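Long-range contacts in MucR Phosphodiesterase (Pseudomonas aeruginosa, PDB 5M1T), which is a phosphodiesterase of the EAL-domain family that holds two magnesium ions beside the bound ligand C2E in one pocket: residues 120-125 / 152-157; 134-139 / 173-178; 165-170 / 195-200; 182-187 / 203-208. All blocks are in the same frame, centred on the assembly; numbering follows the deposited sequence.

Interaction 1 of 4, residues 120-125 / 152-157. With MG (magnesium ion), chain D; C2E (9,9'-[(2R,3R,3aS,5S,7aR,9R,10R,10aS,12S,14aR)-3,5,10,12-tetrahydroxy-5,12-dioxidooctahydro-2H,7H-difuro[3,2-d:3',2'-j][1,3,7,9,2,8]tetraoxadiphosphacyclododecine-2,9-diyl]bis(2-amino-1,9-dihydro-6H-purin-6-one)), chain C.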
# COMPACT_ATOMS: atom_id res chain seq x y z
N ASN A 120 4.58 20.38 15.73
CA ASN A 120 4.22 19.51 14.64
C ASN A 120 3.07 18.59 15.04
O ASN A 120 2.75 18.44 16.22
CB ASN A 120 5.43 18.69 14.24
CG ASN A 120 6.54 19.55 13.70
OD1 ASN A 120 6.29 20.59 13.03
ND2 ASN A 120 7.79 19.15 13.99
N ILE A 121 2.43 17.96 14.05
CA ILE A 121 1.41 17.00 14.38
C ILE A 121 1.71 15.66 13.74
O ILE A 121 2.04 15.56 12.56
CB ILE A 121 -0.02 17.46 14.01
CG1 ILE A 121 -1.05 16.44 14.53
CG2 ILE A 121 -0.20 17.60 12.50
CD1 ILE A 121 -2.37 17.09 14.87
N ALA A 122 1.58 14.62 14.55
CA ALA A 122 1.86 13.26 14.11
C ALA A 122 0.57 12.46 13.91
O ALA A 122 -0.28 12.41 14.78
CB ALA A 122 2.74 12.58 15.15
N VAL A 123 0.45 11.83 12.76
CA VAL A 123 -0.75 11.04 12.42
C VAL A 123 -0.35 9.59 12.16
O VAL A 123 0.61 9.32 11.46
CB VAL A 123 -1.45 11.60 11.16
CG1 VAL A 123 -2.56 10.67 10.68
CG2 VAL A 123 -1.99 13.00 11.45
N ASN A 124 -1.09 8.66 12.72
CA ASN A 124 -0.77 7.25 12.55
C ASN A 124 -1.26 6.69 11.23
O ASN A 124 -2.37 7.02 10.80
CB ASN A 124 -1.37 6.46 13.69
CG ASN A 124 -0.66 6.74 15.00
OD1 ASN A 124 0.48 6.32 15.20
ND2 ASN A 124 -1.30 7.47 15.88
N LEU A 125 -0.44 5.81 10.63
CA LEU A 125 -0.85 5.05 9.43
C LEU A 125 -0.83 3.54 9.69
O LEU A 125 0.19 2.98 10.07
CB LEU A 125 0.05 5.37 8.25
CG LEU A 125 0.15 6.85 7.81
CD1 LEU A 125 1.13 7.04 6.68
CD2 LEU A 125 -1.20 7.35 7.36
N HIS A 152 5.35 20.47 9.12
CA HIS A 152 4.57 20.46 10.37
C HIS A 152 3.71 19.20 10.55
O HIS A 152 2.96 19.08 11.53
CB HIS A 152 3.73 21.71 10.47
CG HIS A 152 4.55 22.93 10.77
ND1 HIS A 152 5.31 23.04 11.91
CD2 HIS A 152 4.74 24.07 10.08
CE1 HIS A 152 5.95 24.20 11.91
NE2 HIS A 152 5.61 24.85 10.81
N LEU A 153 3.84 18.26 9.62
CA LEU A 153 3.14 17.00 9.67
C LEU A 153 4.14 15.86 9.83
O LEU A 153 5.16 15.81 9.15
CB LEU A 153 2.35 16.79 8.40
CG LEU A 153 1.67 15.42 8.27
CD1 LEU A 153 0.53 15.25 9.26
CD2 LEU A 153 1.16 15.26 6.85
N ILE A 154 3.83 14.93 10.73
CA ILE A 154 4.66 13.75 10.95
C ILE A 154 3.77 12.56 10.68
O ILE A 154 2.61 12.53 11.14
CB ILE A 154 5.21 13.69 12.40
CG1 ILE A 154 6.33 14.70 12.59
CG2 ILE A 154 5.69 12.29 12.77
CD1 ILE A 154 6.75 14.93 14.04
N LEU A 155 4.27 11.59 9.93
CA LEU A 155 3.53 10.39 9.68
C LEU A 155 4.25 9.22 10.38
O LEU A 155 5.47 9.02 10.20
CB LEU A 155 3.38 10.16 8.20
CG LEU A 155 2.48 11.18 7.49
CD1 LEU A 155 2.61 11.04 6.00
CD2 LEU A 155 1.00 11.05 7.87
N GLU A 156 3.48 8.49 11.20
CA GLU A 156 3.99 7.35 11.95
C GLU A 156 3.59 5.98 11.34
O GLU A 156 2.41 5.67 11.23
CB GLU A 156 3.50 7.43 13.41
CG GLU A 156 3.93 8.69 14.16
CD GLU A 156 3.63 8.66 15.66
OE1 GLU A 156 3.14 7.62 16.16
OE2 GLU A 156 3.90 9.70 16.33
N VAL A 157 4.57 5.19 10.95
CA VAL A 157 4.37 3.85 10.45
C VAL A 157 5.10 2.92 11.41
O VAL A 157 6.20 3.25 11.91
CB VAL A 157 4.94 3.71 9.02
CG1 VAL A 157 4.61 2.35 8.43
CG2 VAL A 157 4.35 4.76 8.10
MG MG D . 1.72 6.33 17.07
P1 C2E C . 0.13 4.30 19.27
O2P C2E C . 0.48 4.89 17.93
O1P C2E C . 1.26 3.57 19.96
O5' C2E C . -0.39 5.50 20.19
C5' C2E C . 0.02 5.60 21.53
C4' C2E C . -0.97 4.92 22.46
O4' C2E C . -0.40 4.89 23.78
C3' C2E C . -2.28 5.66 22.57
O3' C2E C . -3.33 4.71 22.79
C2' C2E C . -2.12 6.51 23.81
O2' C2E C . -3.36 6.84 24.43
C1' C2E C . -1.31 5.55 24.67
N9 C2E C . -0.54 6.20 25.73
C8 C2E C . 0.16 7.34 25.64
N7 C2E C . 0.74 7.62 26.82
C5 C2E C . 0.42 6.64 27.68
C6 C2E C . 0.71 6.32 29.08
O6 C2E C . 1.45 7.08 29.75
N1 C2E C . 0.17 5.20 29.58
C2 C2E C . -0.61 4.38 28.85
N2 C2E C . -1.13 3.27 29.41
N3 C2E C . -0.91 4.61 27.56
C4 C2E C . -0.43 5.71 26.94
P11 C2E C . -4.70 4.80 21.95
O21 C2E C . -5.11 6.25 21.85
O11 C2E C . -5.74 4.01 22.67
O5A C2E C . -4.39 4.22 20.49
C5A C2E C . -3.93 2.87 20.37
C4A C2E C . -3.40 2.64 18.97
O4A C2E C . -4.40 2.91 18.00
C3A C2E C . -2.29 3.59 18.60
O3A C2E C . -1.04 3.20 19.13
C2A C2E C . -2.32 3.56 17.09
O2A C2E C . -1.67 2.41 16.58
C1A C2E C . -3.80 3.41 16.81
N91 C2E C . -4.38 4.73 16.41
C81 C2E C . -4.83 5.73 17.20
N71 C2E C . -5.31 6.75 16.45
C51 C2E C . -5.16 6.39 15.16
C61 C2E C . -5.45 6.99 13.85
O61 C2E C . -5.95 8.13 13.77
N11 C2E C . -5.14 6.28 12.75
C21 C2E C . -4.57 5.06 12.83
N21 C2E C . -4.28 4.39 11.70
N31 C2E C . -4.28 4.44 14.00
C41 C2E C . -4.54 5.07 15.15
O HOH W 1 1.48 4.08 13.31
O HOH W 2 2.51 6.63 19.06

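Interaction 2 of 4, residues 134-139 / 173-178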
# COMPACT_ATOMS: atom_id res chain seq x y z
N GLY A 134 -3.15 5.52 -3.14
CA GLY A 134 -3.40 6.94 -3.08
C GLY A 134 -2.80 7.68 -1.89
O GLY A 134 -3.00 8.90 -1.78
N LEU A 135 -2.07 6.99 -1.02
CA LEU A 135 -1.55 7.62 0.20
C LEU A 135 -0.89 8.96 -0.04
O LEU A 135 -1.25 9.92 0.61
CB LEU A 135 -0.57 6.72 0.94
CG LEU A 135 0.11 7.39 2.16
CD1 LEU A 135 -0.91 7.59 3.28
CD2 LEU A 135 1.25 6.53 2.64
N VAL A 136 0.08 9.00 -0.95
CA VAL A 136 0.87 10.22 -1.20
C VAL A 136 0.07 11.37 -1.79
O VAL A 136 0.31 12.52 -1.44
CB VAL A 136 2.07 9.95 -2.13
CG1 VAL A 136 2.76 11.25 -2.50
CG2 VAL A 136 3.05 9.03 -1.43
N ASP A 137 -0.84 11.06 -2.70
CA ASP A 137 -1.69 12.07 -3.28
C ASP A 137 -2.58 12.65 -2.20
O ASP A 137 -2.79 13.86 -2.15
CB ASP A 137 -2.55 11.50 -4.43
CG ASP A 137 -1.73 11.17 -5.65
OD1 ASP A 137 -0.50 11.42 -5.64
OD2 ASP A 137 -2.29 10.62 -6.63
N SER A 138 -3.07 11.79 -1.31
CA SER A 138 -3.96 12.20 -0.21
C SER A 138 -3.24 13.09 0.82
O SER A 138 -3.83 14.01 1.39
CB SER A 138 -4.51 10.93 0.47
OG SER A 138 -5.20 11.20 1.67
N VAL A 139 -1.96 12.82 1.05
CA VAL A 139 -1.20 13.66 1.97
C VAL A 139 -0.99 15.00 1.33
O VAL A 139 -1.30 16.02 1.92
CB VAL A 139 0.14 13.00 2.37
CG1 VAL A 139 1.09 14.00 2.98
CG2 VAL A 139 -0.15 11.85 3.33
N LEU A 173 8.18 6.13 1.40
CA LEU A 173 8.68 7.10 2.36
C LEU A 173 9.59 8.17 1.71
O LEU A 173 9.54 9.33 2.11
CB LEU A 173 9.39 6.39 3.52
CG LEU A 173 8.49 5.54 4.41
CD1 LEU A 173 9.31 4.78 5.43
CD2 LEU A 173 7.44 6.36 5.13
N GLU A 174 10.39 7.79 0.72
CA GLU A 174 11.19 8.77 -0.01
C GLU A 174 10.32 9.86 -0.65
O GLU A 174 10.63 11.04 -0.54
CB GLU A 174 12.07 8.10 -1.09
CG GLU A 174 13.32 7.36 -0.59
CD GLU A 174 14.29 8.23 0.22
OE1 GLU A 174 14.07 9.47 0.35
OE2 GLU A 174 15.29 7.68 0.78
N GLN A 175 9.21 9.47 -1.28
CA GLN A 175 8.29 10.46 -1.83
C GLN A 175 7.81 11.42 -0.74
O GLN A 175 7.92 12.63 -0.88
CB GLN A 175 7.07 9.82 -2.47
CG GLN A 175 7.32 9.15 -3.80
CD GLN A 175 6.07 8.44 -4.28
OE1 GLN A 175 5.88 7.26 -4.01
NE2 GLN A 175 5.20 9.18 -4.94
N LEU A 176 7.27 10.86 0.35
CA LEU A 176 6.77 11.66 1.46
C LEU A 176 7.84 12.60 2.04
O LEU A 176 7.56 13.76 2.34
CB LEU A 176 6.24 10.74 2.55
CG LEU A 176 5.00 9.93 2.20
CD1 LEU A 176 4.72 8.89 3.27
CD2 LEU A 176 3.79 10.82 2.05
N SER A 177 9.07 12.11 2.15
CA SER A 177 10.17 12.89 2.72
C SER A 177 10.63 14.02 1.78
O SER A 177 11.02 15.09 2.22
CB SER A 177 11.34 11.96 3.03
OG SER A 177 12.41 12.69 3.52
N ALA A 178 10.59 13.76 0.48
CA ALA A 178 10.93 14.77 -0.53
C ALA A 178 9.89 15.91 -0.52
O ALA A 178 10.22 17.04 -0.84
CB ALA A 178 11.02 14.13 -1.92

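Interaction 3 of 4, residues 165-170 / 195-200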
# COMPACT_ATOMS: atom_id res chain seq x y z
N ASP A 165 7.82 -5.00 3.75
CA ASP A 165 8.45 -4.96 2.41
C ASP A 165 9.30 -3.69 2.31
O ASP A 165 8.83 -2.66 1.81
CB ASP A 165 7.40 -5.04 1.31
CG ASP A 165 8.00 -5.10 -0.09
OD1 ASP A 165 9.21 -4.78 -0.25
OD2 ASP A 165 7.25 -5.44 -1.03
N ALA A 166 10.53 -3.76 2.79
CA ALA A 166 11.36 -2.57 2.96
C ALA A 166 11.67 -1.82 1.66
O ALA A 166 11.77 -0.59 1.67
CB ALA A 166 12.65 -2.93 3.67
N ASP A 167 11.82 -2.54 0.56
CA ASP A 167 12.01 -1.88 -0.73
C ASP A 167 10.82 -1.05 -1.14
O ASP A 167 10.99 0.03 -1.68
CB ASP A 167 12.36 -2.89 -1.82
CG ASP A 167 13.80 -3.40 -1.71
OD1 ASP A 167 14.71 -2.67 -1.25
OD2 ASP A 167 14.00 -4.54 -2.10
N ALA A 168 9.62 -1.54 -0.85
CA ALA A 168 8.40 -0.79 -1.15
C ALA A 168 8.21 0.35 -0.18
O ALA A 168 7.79 1.44 -0.57
CB ALA A 168 7.17 -1.72 -1.14
N SER A 169 8.53 0.12 1.10
CA SER A 169 8.44 1.18 2.10
C SER A 169 9.32 2.35 1.67
O SER A 169 8.99 3.52 1.91
CB SER A 169 8.90 0.71 3.49
OG SER A 169 8.09 -0.34 3.97
N LEU A 170 10.45 2.02 1.05
CA LEU A 170 11.46 3.02 0.69
C LEU A 170 10.93 3.94 -0.39
O LEU A 170 11.06 5.16 -0.30
CB LEU A 170 12.76 2.33 0.24
CG LEU A 170 14.07 3.11 0.35
CD1 LEU A 170 14.31 3.68 1.74
CD2 LEU A 170 15.24 2.19 -0.00
N LEU A 195 19.11 -3.40 10.03
CA LEU A 195 19.92 -2.19 10.25
C LEU A 195 20.26 -1.49 8.96
O LEU A 195 20.34 -0.26 8.90
CB LEU A 195 21.20 -2.47 11.02
CG LEU A 195 21.03 -2.75 12.51
CD1 LEU A 195 22.39 -2.89 13.15
CD2 LEU A 195 20.30 -1.65 13.24
N LEU A 196 20.44 -2.28 7.91
CA LEU A 196 20.67 -1.71 6.58
C LEU A 196 19.52 -0.81 6.13
O LEU A 196 19.72 0.36 5.81
CB LEU A 196 20.90 -2.81 5.56
CG LEU A 196 21.20 -2.28 4.16
CD1 LEU A 196 22.37 -1.29 4.20
CD2 LEU A 196 21.48 -3.47 3.23
N TYR A 197 18.31 -1.33 6.14
CA TYR A 197 17.16 -0.52 5.70
C TYR A 197 16.79 0.50 6.75
O TYR A 197 16.23 1.55 6.42
CB TYR A 197 15.95 -1.38 5.36
CG TYR A 197 16.05 -2.04 4.04
CD1 TYR A 197 15.74 -1.34 2.87
CD2 TYR A 197 16.44 -3.36 3.94
CE1 TYR A 197 15.84 -1.96 1.62
CE2 TYR A 197 16.55 -4.01 2.72
CZ TYR A 197 16.26 -3.31 1.56
OH TYR A 197 16.38 -4.00 0.35
N LEU A 198 17.09 0.23 8.01
CA LEU A 198 16.83 1.23 9.03
C LEU A 198 17.64 2.51 8.76
O LEU A 198 17.15 3.61 8.98
CB LEU A 198 17.12 0.66 10.42
CG LEU A 198 16.51 1.37 11.61
CD1 LEU A 198 15.04 1.71 11.39
CD2 LEU A 198 16.69 0.51 12.84
N LYS A 199 18.83 2.37 8.21
CA LYS A 199 19.66 3.53 7.85
C LYS A 199 19.17 4.16 6.52
O LYS A 199 19.14 5.39 6.37
CB LYS A 199 21.14 3.09 7.80
CG LYS A 199 22.16 4.13 7.38
CD LYS A 199 22.12 5.35 8.29
CE LYS A 199 22.80 6.55 7.62
NZ LYS A 199 22.47 7.79 8.37
N ARG A 200 18.76 3.33 5.57
CA ARG A 200 18.33 3.83 4.28
C ARG A 200 17.02 4.59 4.31
O ARG A 200 16.85 5.49 3.52
CB ARG A 200 18.20 2.70 3.25
CG ARG A 200 19.54 2.29 2.69
CD ARG A 200 19.44 1.68 1.31
NE ARG A 200 20.69 0.96 1.03
CZ ARG A 200 20.80 -0.15 0.29
NH1 ARG A 200 19.72 -0.70 -0.28
NH2 ARG A 200 22.01 -0.70 0.14

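Interaction 4 of 4, residues 182-187 / 203-208. With MG (magnesium ion), chain E; MG (magnesium ion), chain D; C2E (9,9'-[(2R,3R,3aS,5S,7aR,9R,10R,10aS,12S,14aR)-3,5,10,12-tetrahydroxy-5,12-dioxidooctahydro-2H,7H-difuro[3,2-d:3',2'-j][1,3,7,9,2,8]tetraoxadiphosphacyclododecine-2,9-diyl]bis(2-amino-1,9-dihydro-6H-purin-6-one)), chain C.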
# COMPACT_ATOMS: atom_id res chain seq x y z
N GLY A 182 7.62 14.82 7.83
CA GLY A 182 8.46 14.07 8.77
C GLY A 182 7.99 12.61 8.83
O GLY A 182 6.79 12.35 8.77
N ILE A 183 8.94 11.68 8.95
CA ILE A 183 8.61 10.25 9.04
C ILE A 183 9.10 9.65 10.36
O ILE A 183 10.28 9.70 10.67
CB ILE A 183 9.26 9.45 7.89
CG1 ILE A 183 8.87 10.00 6.53
CG2 ILE A 183 8.96 7.96 8.03
CD1 ILE A 183 7.41 9.84 6.24
N SER A 184 8.17 9.07 11.12
CA SER A 184 8.47 8.43 12.39
C SER A 184 8.21 6.93 12.32
O SER A 184 7.20 6.48 11.74
CB SER A 184 7.61 9.08 13.48
OG SER A 184 7.84 8.47 14.75
N ILE A 185 9.13 6.13 12.86
CA ILE A 185 8.91 4.68 12.99
C ILE A 185 8.38 4.37 14.39
O ILE A 185 9.08 4.48 15.39
CB ILE A 185 10.20 3.88 12.76
CG1 ILE A 185 10.88 4.26 11.46
CG2 ILE A 185 9.92 2.38 12.78
CD1 ILE A 185 10.08 4.06 10.20
N ASP A 186 7.12 3.97 14.43
CA ASP A 186 6.37 3.83 15.66
C ASP A 186 6.54 2.41 16.29
O ASP A 186 7.01 1.47 15.64
CB ASP A 186 4.88 4.04 15.30
CG ASP A 186 4.03 4.45 16.48
OD1 ASP A 186 4.55 4.54 17.65
OD2 ASP A 186 2.83 4.68 16.20
N ASP A 187 6.10 2.26 17.54
CA ASP A 187 6.14 0.96 18.23
C ASP A 187 7.48 0.23 18.07
O ASP A 187 7.54 -0.99 17.91
CB ASP A 187 5.01 0.04 17.74
CG ASP A 187 3.61 0.61 18.03
OD1 ASP A 187 3.47 1.63 18.77
OD2 ASP A 187 2.66 0.01 17.50
N ALA A 203 13.63 8.19 7.74
CA ALA A 203 12.95 8.43 8.97
C ALA A 203 13.69 9.53 9.68
O ALA A 203 14.84 9.78 9.41
CB ALA A 203 12.94 7.17 9.82
N SER A 204 13.00 10.19 10.58
CA SER A 204 13.55 11.28 11.36
C SER A 204 13.54 10.92 12.81
O SER A 204 14.29 11.48 13.57
CB SER A 204 12.67 12.52 11.18
OG SER A 204 13.09 13.19 10.03
N GLU A 205 12.66 10.01 13.21
CA GLU A 205 12.56 9.60 14.61
C GLU A 205 12.12 8.15 14.79
O GLU A 205 11.41 7.59 13.95
CB GLU A 205 11.64 10.55 15.39
CG GLU A 205 10.20 10.45 15.02
CD GLU A 205 9.22 11.26 15.90
OE1 GLU A 205 9.54 12.41 16.34
OE2 GLU A 205 8.10 10.72 16.11
N LEU A 206 12.60 7.54 15.88
CA LEU A 206 12.05 6.30 16.35
C LEU A 206 11.27 6.57 17.63
O LEU A 206 11.70 7.38 18.46
CB LEU A 206 13.13 5.28 16.63
CG LEU A 206 14.21 5.05 15.58
CD1 LEU A 206 15.16 4.04 16.17
CD2 LEU A 206 13.63 4.54 14.25
N LYS A 207 10.15 5.84 17.78
CA LYS A 207 9.33 5.91 19.00
C LYS A 207 9.39 4.58 19.74
O LYS A 207 8.81 3.58 19.31
CB LYS A 207 7.88 6.26 18.69
CG LYS A 207 7.73 7.44 17.78
CD LYS A 207 6.31 7.95 17.73
CE LYS A 207 6.02 8.97 18.83
NZ LYS A 207 4.52 9.19 18.95
N ILE A 208 10.04 4.59 20.90
CA ILE A 208 10.14 3.38 21.68
C ILE A 208 8.76 2.92 22.14
O ILE A 208 7.99 3.73 22.70
CB ILE A 208 11.00 3.56 22.94
CG1 ILE A 208 12.40 4.06 22.57
CG2 ILE A 208 11.08 2.24 23.66
CD1 ILE A 208 13.12 4.69 23.73
MG MG E . 3.64 3.84 19.57
MG MG D . 1.72 6.33 17.07
P1 C2E C . 0.13 4.30 19.27
O2P C2E C . 0.48 4.89 17.93
O1P C2E C . 1.26 3.57 19.96
O5' C2E C . -0.39 5.50 20.19
C5' C2E C . 0.02 5.60 21.53
C4' C2E C . -0.97 4.92 22.46
O4' C2E C . -0.40 4.89 23.78
C3' C2E C . -2.28 5.66 22.57
O3' C2E C . -3.33 4.71 22.79
C2' C2E C . -2.12 6.51 23.81
O2' C2E C . -3.36 6.84 24.43
C1' C2E C . -1.31 5.55 24.67
N9 C2E C . -0.54 6.20 25.73
C8 C2E C . 0.16 7.34 25.64
N7 C2E C . 0.74 7.62 26.82
C5 C2E C . 0.42 6.64 27.68
C6 C2E C . 0.71 6.32 29.08
O6 C2E C . 1.45 7.08 29.75
N1 C2E C . 0.17 5.20 29.58
C2 C2E C . -0.61 4.38 28.85
N2 C2E C . -1.13 3.27 29.41
N3 C2E C . -0.91 4.61 27.56
C4 C2E C . -0.43 5.71 26.94
P11 C2E C . -4.70 4.80 21.95
O21 C2E C . -5.11 6.25 21.85
O11 C2E C . -5.74 4.01 22.67
O5A C2E C . -4.39 4.22 20.49
C5A C2E C . -3.93 2.87 20.37
C4A C2E C . -3.40 2.64 18.97
O4A C2E C . -4.40 2.91 18.00
C3A C2E C . -2.29 3.59 18.60
O3A C2E C . -1.04 3.20 19.13
C2A C2E C . -2.32 3.56 17.09
O2A C2E C . -1.67 2.41 16.58
C1A C2E C . -3.80 3.41 16.81
N91 C2E C . -4.38 4.73 16.41
C81 C2E C . -4.83 5.73 17.20
N71 C2E C . -5.31 6.75 16.45
C51 C2E C . -5.16 6.39 15.16
C61 C2E C . -5.45 6.99 13.85
O61 C2E C . -5.95 8.13 13.77
N11 C2E C . -5.14 6.28 12.75
C21 C2E C . -4.57 5.06 12.83
N21 C2E C . -4.28 4.39 11.70
N31 C2E C . -4.28 4.44 14.00
C41 C2E C . -4.54 5.07 15.15
O HOH W 3 11.48 12.24 7.90
O HOH W 2 2.51 6.63 19.06
O HOH W 4 3.34 2.03 20.81

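Interaction 1 of 4, residues 120-125 / 152-157
V123 and L155 face each other across two neighbouring parallel strands of the EAL barrel, a variant of the TIM barrel, and show how one strand pair can serve both packing and metal binding. The backbones are zipped by alternating bonds. I154 N reaches I121 O at 2.6 Å, V123 N returns to I154 O, and E156 N meets V123 O almost straight (177° at the hydrogen), with further bonds at both ends of the pair. On the face of I121, V123, L153 and L155 the contact is tight and wholly apolar: CD1 of L153 lies 4.0 Å from CG2 of V123 and 4.1 Å from CG2 of I121, while helices 93-113 and 135-145 cover the outside of this layer.

The solvent side is where the strands begin: N120 and H152 are both partly exposed, and the N120 side chain touches I154 through CB, 4.0 Å from CD1. L125, at the other end, is also partly exposed and lays CD1 against CB of L155.

The opposite face, that of A122, N124, I154 and E156, turns toward the pocket. Extended beyond CG (chi2 -171°), E156 brings OE1 to a magnesium ion, while OE2 lies beside the CB of A122 and forms a salt bridge with K207. E65 and D186 complete the protein's share of this metal site, to which C2E and a water also bind. N124 OD1 and E156 OE1 stand 3.1 Å apart, because both coordinate that ion, at 2.2 Å for OD1 and 2.1 Å for OE1.

Interaction 2 of 4, residues 134-139 / 173-178
The side-chain amide of Q175 is the flat group of this contact, and V136 lies over one of its faces. Both methyls of the valine are on that same face: CG1 is 4.0 Å from NE2 of Q175, and CG2 is 4.2 Å from CD. At the edges of the amide no hydrogen bond is made to residues 134-139, so the glutamine contributes a flat surface here. The glutamine and valine side chains cross at about a right angle, and the twist at the amide (chi3 -92°) turns its face to the methyls. This is the more open rim of the contact, since Q175 is exposed.

Deeper in, toward the sheet, the packing becomes buried and purely aliphatic. L176 reaches across with its two branches doing separate work: CD2 lies 4.0 Å from CG2 of V136 and 4.3 Å from CG2 of V139, while CD1 meets CD2 of L135 at 4.2 Å. With CG beside the backbone N (chi1 -66°), the leucine enters among three side chains of the opposing helix.

The two helices, 135-145 and 166-178, belong to the outer layer of the EAL barrel. Their segments 135-139 and 173-178 run nearly parallel, with axes 10.4 Å apart and 15° between their directions. L176 also rests on L155 and I183 of the strands beneath, and V139 on L153 and L155, so the pair is seated on the sheet as well as on itself. With no hydrogen bond or ion pair joining the two segments, the association depends on shape and on apolar burial, and its cohesion is not directional.

Interaction 3 of 4, residues 165-170 / 195-200
In the helical outer layer of the EAL barrel, helices 166-178 and 195-200 lie side by side and nearly parallel, joined mainly by one aromatic residue, Y197, which meets A166, D167 and L170. The axes of 166-170 and 195-200 are 10.7 Å apart, and the Y197 side chain fills part of the space between them. CG of Y197 stands beside the backbone N (chi1 -78°), which brings the ring against the first turn of the other helix.

One face of the ring is taken by A166, whose CB sits 3.6 Å from the ring centroid and only 16° off its normal, a close CH-pi contact. The phenol end adds a polar tie: Y197 OH donates to OD1 of D167 at 2.7 Å. The donor comes from above the carboxylate plane, 37° out of it, and the carboxylate and ring planes are steeply inclined to each other. D167 OD1 also lies close to the ring's edge, 3.2 Å from CE1 of Y197, so alanine methyl and aspartate oxygen together address face and rim.

D165 is the N-cap of helix 166-178, its OD1 accepting a weak bond from A168 N. This is a surface contact: D167 and R200 are exposed, and the guanidinium of R200 makes no close ion pair with D167, its NH1 being 5.5 Å from OD1. One turn further on, the methyl CD1 of L170 packs against the backbone of R200, 3.6 Å from its carbonyl O.

Interaction 4 of 4, residues 182-187 / 203-208
The carbonyl O of I183 receives two donors from the start of the partner strand: S204 N at 2.8 Å, nearly straight at 167°, and E205 N in a weak second bond. The ladder then continues regularly, with I185 N on E205 O and K207 N on I185 O. I183 N is satisfied by a water that also bonds OG of S204.

Between the strands, S184 OG donates to OE2 of E205 at 2.6 Å, using the anti lone pair of the carboxylate. E205 reaches it from the crowded position between its own backbone N and carbonyl carbon (chi1 69°), and its other oxygen, OE1, is held by K53. These strands are the two ends of a beta-alpha-beta crossover through helix 195-200 in the EAL barrel. On the face opposite S184, CD2 of L206 lies alongside I185, 3.8 Å from CB, and A203 closes against the same isoleucine.

Toward the pocket, CG of K207 passes 3.2 Å from OG of S184, and the lysine bends at chi3 to place NZ among E65, E156 and Q263. D186 bridges the two magnesium ions, OD1 binding one and OD2 the other, each at 2.2 Å. OD1 of D187 binds the same ion as OD1 of D186, together with E243, C2E and a water. D186 OD1 has a further donor: D187 N, 2.8 Å away, approaches it from above the carboxylate plane.

Interactions 1 and 4 are buried pairings of parallel strands in one sheet: strands 153-158 and 182-188 are neighbours there, and V157 O to D186 N probably bonds them. They share a magnesium ion and C2E, and the salt bridge from E156 to K207 joins them, so the C-terminal ends of these strands are polar and metal-bound. Interactions 2 and 3 both use helix 166-178, at different places along it. The former is largely buried and aliphatic, resting on the strands through L155 with V139 and I183 with L173; the latter is a surface contact built on a tyrosine ring and a hydrogen bond, and touches the sheet layer through L198 and L206.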